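Local atomic coordinates of cyclopropane mycolic acid synthase 3 (Mycobacterium tuberculosis, PDB entry 1L1E), a protein that probably converts a double bond at the proximal position of an alpha mycolic acid into a cyclopropane ring, using a methylene group from S-adenosyl-L-methionine. Residues Thr235-Lys247 / Tyr259-Phe273. Residues are numbered along the deposited sequence; the frame is centred on the assembly and turned at random.
Sequences TLDMWATALEANK and YDRYMKYLTGCAKLF
L236, L266 and L243 are the knobs that hold together 235-245 and 259-273, parts of helices 229-245 and 256-274. L266 reaches across into a hole formed by L236, W239, A240 and L243; its CD1 lies 3.7 Å from A240 CA, while its CD2 meets W239 CE3. The small methyl of A240 suits this spot, because it lets the axes of the two segments close to 8.3 Å and leaves L266 CB 3.9 Å from A240 CB. In return L236, from 235-247, sits among L266, C269, A270 and F273, with its CD1 pressed to 3.4 Å from C269 CB, a tight carbon-carbon contact. L243 fills the third hole, among Y259, Y262, M263 and L266. Its CG stands anti to the backbone N (chi1 180°), which puts CG 3.7 Å from Y259 CE1. The flexible thioether of M263, bent at chi2 and chi3, folds back so that SD lies 3.7 Å from L243 CD2 and CE approaches A240 CB.

At the end next to helix 247-253, the ring of Y259 closes the contact. It is clamped between K247 CG on one face, a CH-pi contact 4.1 Å from the ring centroid, and M263 CG on the other; its OH passes 3.3 Å from E244 CA. The long aliphatic part of K247 thus packs on the ring.

D237 lies at the margin: OD1 approaches A270 CB, while OD2 forms a salt bridge with R274.

The two segments form an antiparallel pair of helices (156°), linked through the short helix 247-253, with knobs-into-holes packing. The pair flanks the Rossmann-type methyltransferase core: W239 packs against Y33, probably part of the S-adenosyl-L-methionine site, and the pair carries C269, probably an active-site residue.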
ATOM      1  N   THR A 235      -9.498   9.433  -0.040  1.00 18.67           N
ATOM      2  CA  THR A 235      -8.788   8.892   1.108  1.00 18.69           C
ATOM      3  C   THR A 235      -7.898  10.021   1.627  1.00 19.35           C
ATOM      4  O   THR A 235      -7.912  10.354   2.807  1.00 19.48           O
ATOM      5  CB  THR A 235      -7.899   7.709   0.697  1.00 15.78           C
ATOM      6  OG1 THR A 235      -8.709   6.681   0.113  1.00 15.77           O
ATOM      7  CG2 THR A 235      -7.149   7.153   1.912  1.00 17.55           C
ATOM      8  N   LEU A 236      -7.135  10.619   0.720  1.00 20.92           N
ATOM      9  CA  LEU A 236      -6.238  11.708   1.069  1.00 21.18           C
ATOM     10  C   LEU A 236      -7.008  12.881   1.681  1.00 22.22           C
ATOM     11  O   LEU A 236      -6.544  13.483   2.646  1.00 22.64           O
ATOM     12  CB  LEU A 236      -5.451  12.158  -0.171  1.00 20.26           C
ATOM     13  CG  LEU A 236      -4.426  11.134  -0.698  1.00 19.88           C
ATOM     14  CD1 LEU A 236      -3.895  11.579  -2.047  1.00 20.21           C
ATOM     15  CD2 LEU A 236      -3.279  10.983   0.298  1.00 22.06           C
ATOM     16  N   ASP A 237      -8.171  13.212   1.125  1.00 21.56           N
ATOM     17  CA  ASP A 237      -8.968  14.303   1.677  1.00 23.00           C
ATOM     18  C   ASP A 237      -9.315  13.982   3.125  1.00 22.49           C
ATOM     19  O   ASP A 237      -9.165  14.817   4.022  1.00 23.24           O
ATOM     20  CB  ASP A 237     -10.275  14.499   0.893  1.00 25.59           C
ATOM     21  CG  ASP A 237     -10.072  15.215  -0.430  1.00 28.74           C
ATOM     22  OD1 ASP A 237      -9.121  16.019  -0.537  1.00 30.40           O
ATOM     23  OD2 ASP A 237     -10.881  14.986  -1.361  1.00 31.22           O
ATOM     24  N   MET A 238      -9.777  12.760   3.357  1.00 22.42           N
ATOM     25  CA  MET A 238     -10.152  12.370   4.704  1.00 23.57           C
ATOM     26  C   MET A 238      -8.983  12.335   5.683  1.00 22.39           C
ATOM     27  O   MET A 238      -9.148  12.709   6.842  1.00 22.03           O
ATOM     28  CB  MET A 238     -10.903  11.038   4.677  1.00 25.22           C
ATOM     29  CG  MET A 238     -12.281  11.158   4.008  1.00 26.03           C
ATOM     30  SD  MET A 238     -13.231   9.630   3.956  1.00 28.54           S
ATOM     31  CE  MET A 238     -14.011   9.654   5.533  1.00 29.14           C
ATOM     32  N   TRP A 239      -7.803  11.906   5.238  1.00 23.61           N
ATOM     33  CA  TRP A 239      -6.656  11.904   6.145  1.00 21.19           C
ATOM     34  C   TRP A 239      -6.310  13.338   6.508  1.00 22.75           C
ATOM     35  O   TRP A 239      -5.948  13.629   7.651  1.00 23.90           O
ATOM     36  CB  TRP A 239      -5.425  11.246   5.509  1.00 20.60           C
ATOM     37  CG  TRP A 239      -5.467   9.738   5.453  1.00 16.86           C
ATOM     38  CD1 TRP A 239      -6.171   8.898   6.275  1.00 15.92           C
ATOM     39  CD2 TRP A 239      -4.730   8.899   4.559  1.00 16.94           C
ATOM     40  NE1 TRP A 239      -5.916   7.591   5.945  1.00 18.04           N
ATOM     41  CE2 TRP A 239      -5.033   7.562   4.895  1.00 16.61           C
ATOM     42  CE3 TRP A 239      -3.837   9.149   3.502  1.00 17.19           C
ATOM     43  CZ2 TRP A 239      -4.480   6.476   4.212  1.00 17.42           C
ATOM     44  CZ3 TRP A 239      -3.286   8.067   2.821  1.00 17.87           C
ATOM     45  CH2 TRP A 239      -3.610   6.750   3.178  1.00 16.62           C
ATOM     46  N   ALA A 240      -6.421  14.237   5.531  1.00 23.25           N
ATOM     47  CA  ALA A 240      -6.113  15.646   5.746  1.00 22.88           C
ATOM     48  C   ALA A 240      -7.071  16.269   6.759  1.00 24.03           C
ATOM     49  O   ALA A 240      -6.642  16.930   7.714  1.00 22.12           O
ATOM     50  CB  ALA A 240      -6.185  16.405   4.415  1.00 25.14           C
ATOM     51  N   THR A 241      -8.367  16.053   6.545  1.00 23.18           N
ATOM     52  CA  THR A 241      -9.405  16.588   7.435  1.00 25.44           C
ATOM     53  C   THR A 241      -9.194  16.142   8.879  1.00 25.65           C
ATOM     54  O   THR A 241      -9.357  16.926   9.809  1.00 24.87           O
ATOM     55  CB  THR A 241     -10.819  16.146   6.962  1.00 26.12           C
ATOM     56  OG1 THR A 241     -11.072  16.696   5.661  1.00 22.94           O
ATOM     57  CG2 THR A 241     -11.902  16.635   7.932  1.00 27.38           C
ATOM     58  N   ALA A 242      -8.816  14.881   9.055  1.00 25.60           N
ATOM     59  CA  ALA A 242      -8.577  14.323  10.378  1.00 26.96           C
ATOM     60  C   ALA A 242      -7.332  14.941  11.035  1.00 27.29           C
ATOM     61  O   ALA A 242      -7.359  15.335  12.211  1.00 28.22           O
ATOM     62  CB  ALA A 242      -8.423  12.812  10.271  1.00 27.26           C
ATOM     63  N   LEU A 243      -6.248  15.033  10.268  1.00 26.22           N
ATOM     64  CA  LEU A 243      -5.007  15.607  10.766  1.00 26.06           C
ATOM     65  C   LEU A 243      -5.269  17.043  11.195  1.00 25.64           C
ATOM     66  O   LEU A 243      -4.875  17.455  12.285  1.00 25.57           O
ATOM     67  CB  LEU A 243      -3.926  15.578   9.677  1.00 23.12           C
ATOM     68  CG  LEU A 243      -2.548  16.149  10.032  1.00 24.33           C
ATOM     69  CD1 LEU A 243      -2.020  15.515  11.303  1.00 24.77           C
ATOM     70  CD2 LEU A 243      -1.588  15.897   8.877  1.00 22.38           C
ATOM     71  N   GLU A 244      -5.944  17.799  10.332  1.00 27.49           N
ATOM     72  CA  GLU A 244      -6.260  19.190  10.622  1.00 28.58           C
ATOM     73  C   GLU A 244      -7.020  19.345  11.932  1.00 29.21           C
ATOM     74  O   GLU A 244      -6.669  20.186  12.758  1.00 31.30           O
ATOM     75  CB  GLU A 244      -7.085  19.807   9.492  1.00 31.01           C
ATOM     76  CG  GLU A 244      -7.474  21.253   9.765  1.00 35.50           C
ATOM     77  CD  GLU A 244      -8.102  21.926   8.567  1.00 37.64           C
ATOM     78  OE1 GLU A 244      -8.414  23.131   8.657  1.00 42.41           O
ATOM     79  OE2 GLU A 244      -8.285  21.255   7.537  1.00 40.30           O
ATOM     80  N   ALA A 245      -8.062  18.537  12.116  0.78 28.61           N
ATOM     81  CA  ALA A 245      -8.864  18.609  13.331  0.78 29.35           C
ATOM     82  C   ALA A 245      -8.039  18.281  14.571  0.78 29.32           C
ATOM     83  O   ALA A 245      -8.389  18.692  15.672  0.78 29.07           O
ATOM     84  CB  ALA A 245     -10.061  17.665  13.234  1.00 29.83           C
ATOM     85  N   ASN A 246      -6.948  17.540  14.388  0.78 29.50           N
ATOM     86  CA  ASN A 246      -6.079  17.173  15.506  0.78 29.54           C
ATOM     87  C   ASN A 246      -4.753  17.926  15.456  0.78 28.85           C
ATOM     88  O   ASN A 246      -3.726  17.435  15.936  0.78 27.08           O
ATOM     89  CB  ASN A 246      -5.807  15.665  15.510  1.00 30.54           C
ATOM     90  CG  ASN A 246      -7.054  14.848  15.752  1.00 34.22           C
ATOM     91  OD1 ASN A 246      -7.771  14.496  14.814  1.00 36.31           O
ATOM     92  ND2 ASN A 246      -7.329  14.546  17.019  1.00 33.56           N
ATOM     93  N   LYS A 247      -4.788  19.125  14.882  0.78 28.30           N
ATOM     94  CA  LYS A 247      -3.602  19.962  14.742  0.78 30.60           C
ATOM     95  C   LYS A 247      -2.795  20.159  16.022  0.78 31.03           C
ATOM     96  O   LYS A 247      -1.626  19.771  16.090  0.78 30.98           O
ATOM     97  CB  LYS A 247      -3.992  21.333  14.182  1.00 32.28           C
ATOM     98  CG  LYS A 247      -2.842  22.310  14.131  1.00 33.67           C
ATOM     99  CD  LYS A 247      -3.277  23.656  13.598  1.00 36.23           C
ATOM    100  CE  LYS A 247      -2.130  24.648  13.632  1.00 37.37           C
ATOM    101  NZ  LYS A 247      -2.537  25.983  13.110  1.00 42.12           N
ATOM    102  N   TYR A 259       3.815  18.672  10.823  1.00 29.69           N
ATOM    103  CA  TYR A 259       2.404  18.862  10.533  1.00 30.43           C
ATOM    104  C   TYR A 259       2.218  19.462   9.137  1.00 32.29           C
ATOM    105  O   TYR A 259       1.550  18.875   8.286  1.00 29.66           O
ATOM    106  CB  TYR A 259       1.776  19.786  11.578  1.00 31.48           C
ATOM    107  CG  TYR A 259       0.339  20.157  11.286  1.00 32.66           C
ATOM    108  CD1 TYR A 259      -0.694  19.240  11.484  1.00 29.36           C
ATOM    109  CD2 TYR A 259       0.015  21.422  10.788  1.00 30.71           C
ATOM    110  CE1 TYR A 259      -2.012  19.574  11.195  1.00 30.19           C
ATOM    111  CE2 TYR A 259      -1.297  21.762  10.496  1.00 29.29           C
ATOM    112  CZ  TYR A 259      -2.304  20.836  10.701  1.00 30.55           C
ATOM    113  OH  TYR A 259      -3.602  21.172  10.410  1.00 29.38           O
ATOM    114  N   ASP A 260       2.809  20.631   8.907  1.00 34.00           N
ATOM    115  CA  ASP A 260       2.696  21.287   7.613  1.00 35.14           C
ATOM    116  C   ASP A 260       3.213  20.367   6.515  1.00 35.61           C
ATOM    117  O   ASP A 260       2.681  20.343   5.407  1.00 37.56           O
ATOM    118  CB  ASP A 260       3.482  22.602   7.602  1.00 37.35           C
ATOM    119  CG  ASP A 260       2.991  23.587   8.649  1.00 38.23           C
ATOM    120  OD1 ASP A 260       1.766  23.700   8.836  1.00 39.70           O
ATOM    121  OD2 ASP A 260       3.829  24.263   9.279  1.00 41.24           O
ATOM    122  N   ARG A 261       4.249  19.602   6.832  1.00 35.77           N
ATOM    123  CA  ARG A 261       4.829  18.672   5.874  1.00 34.45           C
ATOM    124  C   ARG A 261       3.755  17.691   5.401  1.00 32.81           C
ATOM    125  O   ARG A 261       3.554  17.493   4.198  1.00 31.90           O
ATOM    126  CB  ARG A 261       5.993  17.922   6.531  1.00 37.26           C
ATOM    127  CG  ARG A 261       6.632  16.834   5.684  1.00 39.05           C
ATOM    128  CD  ARG A 261       7.899  16.318   6.355  1.00 41.28           C
ATOM    129  NE  ARG A 261       8.422  15.109   5.724  1.00 43.91           N
ATOM    130  CZ  ARG A 261       9.571  14.530   6.060  1.00 46.10           C
ATOM    131  NH1 ARG A 261      10.322  15.053   7.023  1.00 46.10           N
ATOM    132  NH2 ARG A 261       9.969  13.423   5.442  1.00 45.12           N
ATOM    133  N   TYR A 262       3.051  17.086   6.348  1.00 30.05           N
ATOM    134  CA  TYR A 262       2.012  16.136   5.987  1.00 28.54           C
ATOM    135  C   TYR A 262       0.771  16.761   5.370  1.00 26.65           C
ATOM    136  O   TYR A 262       0.221  16.213   4.412  1.00 23.95           O
ATOM    137  CB  TYR A 262       1.643  15.260   7.186  1.00 25.32           C
ATOM    138  CG  TYR A 262       2.528  14.037   7.243  1.00 29.14           C
ATOM    139  CD1 TYR A 262       3.847  14.127   7.690  1.00 28.20           C
ATOM    140  CD2 TYR A 262       2.081  12.808   6.748  1.00 28.23           C
ATOM    141  CE1 TYR A 262       4.702  13.024   7.637  1.00 29.10           C
ATOM    142  CE2 TYR A 262       2.925  11.701   6.690  1.00 29.01           C
ATOM    143  CZ  TYR A 262       4.234  11.819   7.136  1.00 29.78           C
ATOM    144  OH  TYR A 262       5.073  10.732   7.084  1.00 27.69           O
ATOM    145  N   MET A 263       0.323  17.895   5.900  1.00 25.23           N
ATOM    146  CA  MET A 263      -0.854  18.550   5.322  1.00 26.86           C
ATOM    147  C   MET A 263      -0.591  18.879   3.855  1.00 27.50           C
ATOM    148  O   MET A 263      -1.469  18.705   3.009  1.00 25.59           O
ATOM    149  CB  MET A 263      -1.196  19.836   6.070  1.00 28.25           C
ATOM    150  CG  MET A 263      -1.927  19.635   7.385  1.00 26.91           C
ATOM    151  SD  MET A 263      -3.418  18.626   7.244  1.00 31.92           S
ATOM    152  CE  MET A 263      -4.508  19.688   6.226  1.00 26.00           C
ATOM    153  N   LYS A 264       0.621  19.354   3.567  1.00 28.59           N
ATOM    154  CA  LYS A 264       1.026  19.712   2.201  1.00 30.89           C
ATOM    155  C   LYS A 264       1.012  18.483   1.308  1.00 31.09           C
ATOM    156  O   LYS A 264       0.676  18.549   0.123  1.00 28.63           O
ATOM    157  CB  LYS A 264       2.435  20.316   2.214  1.00 31.72           C
ATOM    158  CG  LYS A 264       3.107  20.462   0.852  1.00 32.70           C
ATOM    159  CD  LYS A 264       4.499  21.080   1.011  1.00 34.85           C
ATOM    160  CE  LYS A 264       5.364  20.917  -0.241  1.00 38.09           C
ATOM    161  NZ  LYS A 264       4.892  21.700  -1.419  1.00 39.08           N
ATOM    162  N   TYR A 265       1.397  17.357   1.891  1.00 30.95           N
ATOM    163  CA  TYR A 265       1.438  16.098   1.170  1.00 32.02           C
ATOM    164  C   TYR A 265       0.028  15.606   0.867  1.00 29.38           C
ATOM    165  O   TYR A 265      -0.307  15.305  -0.279  1.00 27.58           O
ATOM    166  CB  TYR A 265       2.220  15.081   2.006  1.00 34.77           C
ATOM    167  CG  TYR A 265       1.845  13.626   1.838  1.00 37.62           C
ATOM    168  CD1 TYR A 265       1.911  12.995   0.596  1.00 39.98           C
ATOM    169  CD2 TYR A 265       1.483  12.860   2.947  1.00 39.00           C
ATOM    170  CE1 TYR A 265       1.630  11.631   0.469  1.00 41.29           C
ATOM    171  CE2 TYR A 265       1.204  11.504   2.832  1.00 39.82           C
ATOM    172  CZ  TYR A 265       1.279  10.894   1.597  1.00 41.40           C
ATOM    173  OH  TYR A 265       1.014   9.548   1.499  1.00 45.17           O
ATOM    174  N   LEU A 266      -0.809  15.562   1.897  1.00 28.73           N
ATOM    175  CA  LEU A 266      -2.165  15.069   1.738  1.00 28.00           C
ATOM    176  C   LEU A 266      -3.030  15.923   0.816  1.00 28.90           C
ATOM    177  O   LEU A 266      -3.667  15.400  -0.103  1.00 27.63           O
ATOM    178  CB  LEU A 266      -2.827  14.935   3.114  1.00 26.75           C
ATOM    179  CG  LEU A 266      -2.065  14.080   4.137  1.00 23.99           C
ATOM    180  CD1 LEU A 266      -2.751  14.201   5.470  1.00 21.79           C
ATOM    181  CD2 LEU A 266      -1.982  12.623   3.694  1.00 21.12           C
ATOM    182  N   THR A 267      -3.054  17.232   1.053  1.00 27.54           N
ATOM    183  CA  THR A 267      -3.866  18.120   0.228  1.00 29.27           C
ATOM    184  C   THR A 267      -3.348  18.190  -1.200  1.00 29.99           C
ATOM    185  O   THR A 267      -4.131  18.200  -2.149  1.00 32.08           O
ATOM    186  CB  THR A 267      -3.921  19.542   0.818  1.00 29.37           C
ATOM    187  OG1 THR A 267      -4.473  19.486   2.139  1.00 34.60           O
ATOM    188  CG2 THR A 267      -4.815  20.440  -0.038  1.00 32.24           C
ATOM    189  N   GLY A 268      -2.029  18.225  -1.355  1.00 28.78           N
ATOM    190  CA  GLY A 268      -1.445  18.291  -2.681  1.00 28.21           C
ATOM    191  C   GLY A 268      -1.656  17.044  -3.521  1.00 27.08           C
ATOM    192  O   GLY A 268      -1.943  17.139  -4.711  1.00 26.29           O
ATOM    193  N   CYS A 269      -1.502  15.869  -2.920  1.00 28.13           N
ATOM    194  CA  CYS A 269      -1.696  14.631  -3.666  1.00 27.94           C
ATOM    195  C   CYS A 269      -3.173  14.402  -3.973  1.00 26.73           C
ATOM    196  O   CYS A 269      -3.517  13.792  -4.986  1.00 26.81           O
ATOM    197  CB  CYS A 269      -1.127  13.435  -2.896  1.00 29.43           C
ATOM    198  SG  CYS A 269       0.691  13.309  -2.917  1.00 33.84           S
ATOM    199  N   ALA A 270      -4.051  14.886  -3.100  1.00 25.36           N
ATOM    200  CA  ALA A 270      -5.478  14.718  -3.333  1.00 26.72           C
ATOM    201  C   ALA A 270      -5.827  15.390  -4.660  1.00 26.41           C
ATOM    202  O   ALA A 270      -6.598  14.845  -5.453  1.00 23.65           O
ATOM    203  CB  ALA A 270      -6.284  15.334  -2.194  1.00 26.50           C
ATOM    204  N   LYS A 271      -5.247  16.566  -4.890  1.00 25.36           N
ATOM    205  CA  LYS A 271      -5.469  17.330  -6.127  1.00 27.56           C
ATOM    206  C   LYS A 271      -4.918  16.611  -7.354  1.00 27.56           C
ATOM    207  O   LYS A 271      -5.537  16.616  -8.417  1.00 26.93           O
ATOM    208  CB  LYS A 271      -4.780  18.697  -6.058  1.00 27.74           C
ATOM    209  CG  LYS A 271      -5.486  19.773  -5.254  1.00 32.90           C
ATOM    210  CD  LYS A 271      -4.693  21.078  -5.357  1.00 34.25           C
ATOM    211  CE  LYS A 271      -5.427  22.273  -4.772  1.00 35.59           C
ATOM    212  NZ  LYS A 271      -4.644  23.526  -4.994  1.00 33.41           N
ATOM    213  N   LEU A 272      -3.742  16.004  -7.201  1.00 28.16           N
ATOM    214  CA  LEU A 272      -3.090  15.312  -8.302  1.00 28.17           C
ATOM    215  C   LEU A 272      -3.845  14.105  -8.830  1.00 28.53           C
ATOM    216  O   LEU A 272      -4.010  13.960 -10.038  1.00 25.53           O
ATOM    217  CB  LEU A 272      -1.675  14.896  -7.902  1.00 32.24           C
ATOM    218  CG  LEU A 272      -0.706  16.014  -7.490  1.00 34.40           C
ATOM    219  CD1 LEU A 272       0.700  15.457  -7.525  1.00 32.46           C
ATOM    220  CD2 LEU A 272      -0.814  17.220  -8.428  1.00 34.62           C
ATOM    221  N   PHE A 273      -4.293  13.228  -7.936  1.00 30.27           N
ATOM    222  CA  PHE A 273      -5.031  12.050  -8.370  1.00 30.54           C
ATOM    223  C   PHE A 273      -6.401  12.448  -8.898  1.00 31.07           C
ATOM    224  O   PHE A 273      -6.938  11.812  -9.797  1.00 33.52           O
ATOM    225  CB  PHE A 273      -5.177  11.050  -7.217  1.00 30.62           C
ATOM    226  CG  PHE A 273      -3.882  10.378  -6.827  1.00 32.18           C
ATOM    227  CD1 PHE A 273      -2.958  11.029  -6.013  1.00 34.05           C
ATOM    228  CD2 PHE A 273      -3.582   9.103  -7.289  1.00 30.76           C
ATOM    229  CE1 PHE A 273      -1.758  10.418  -5.664  1.00 34.04           C
ATOM    230  CE2 PHE A 273      -2.388   8.485  -6.949  1.00 32.28           C
ATOM    231  CZ  PHE A 273      -1.471   9.144  -6.134  1.00 33.50           C
TER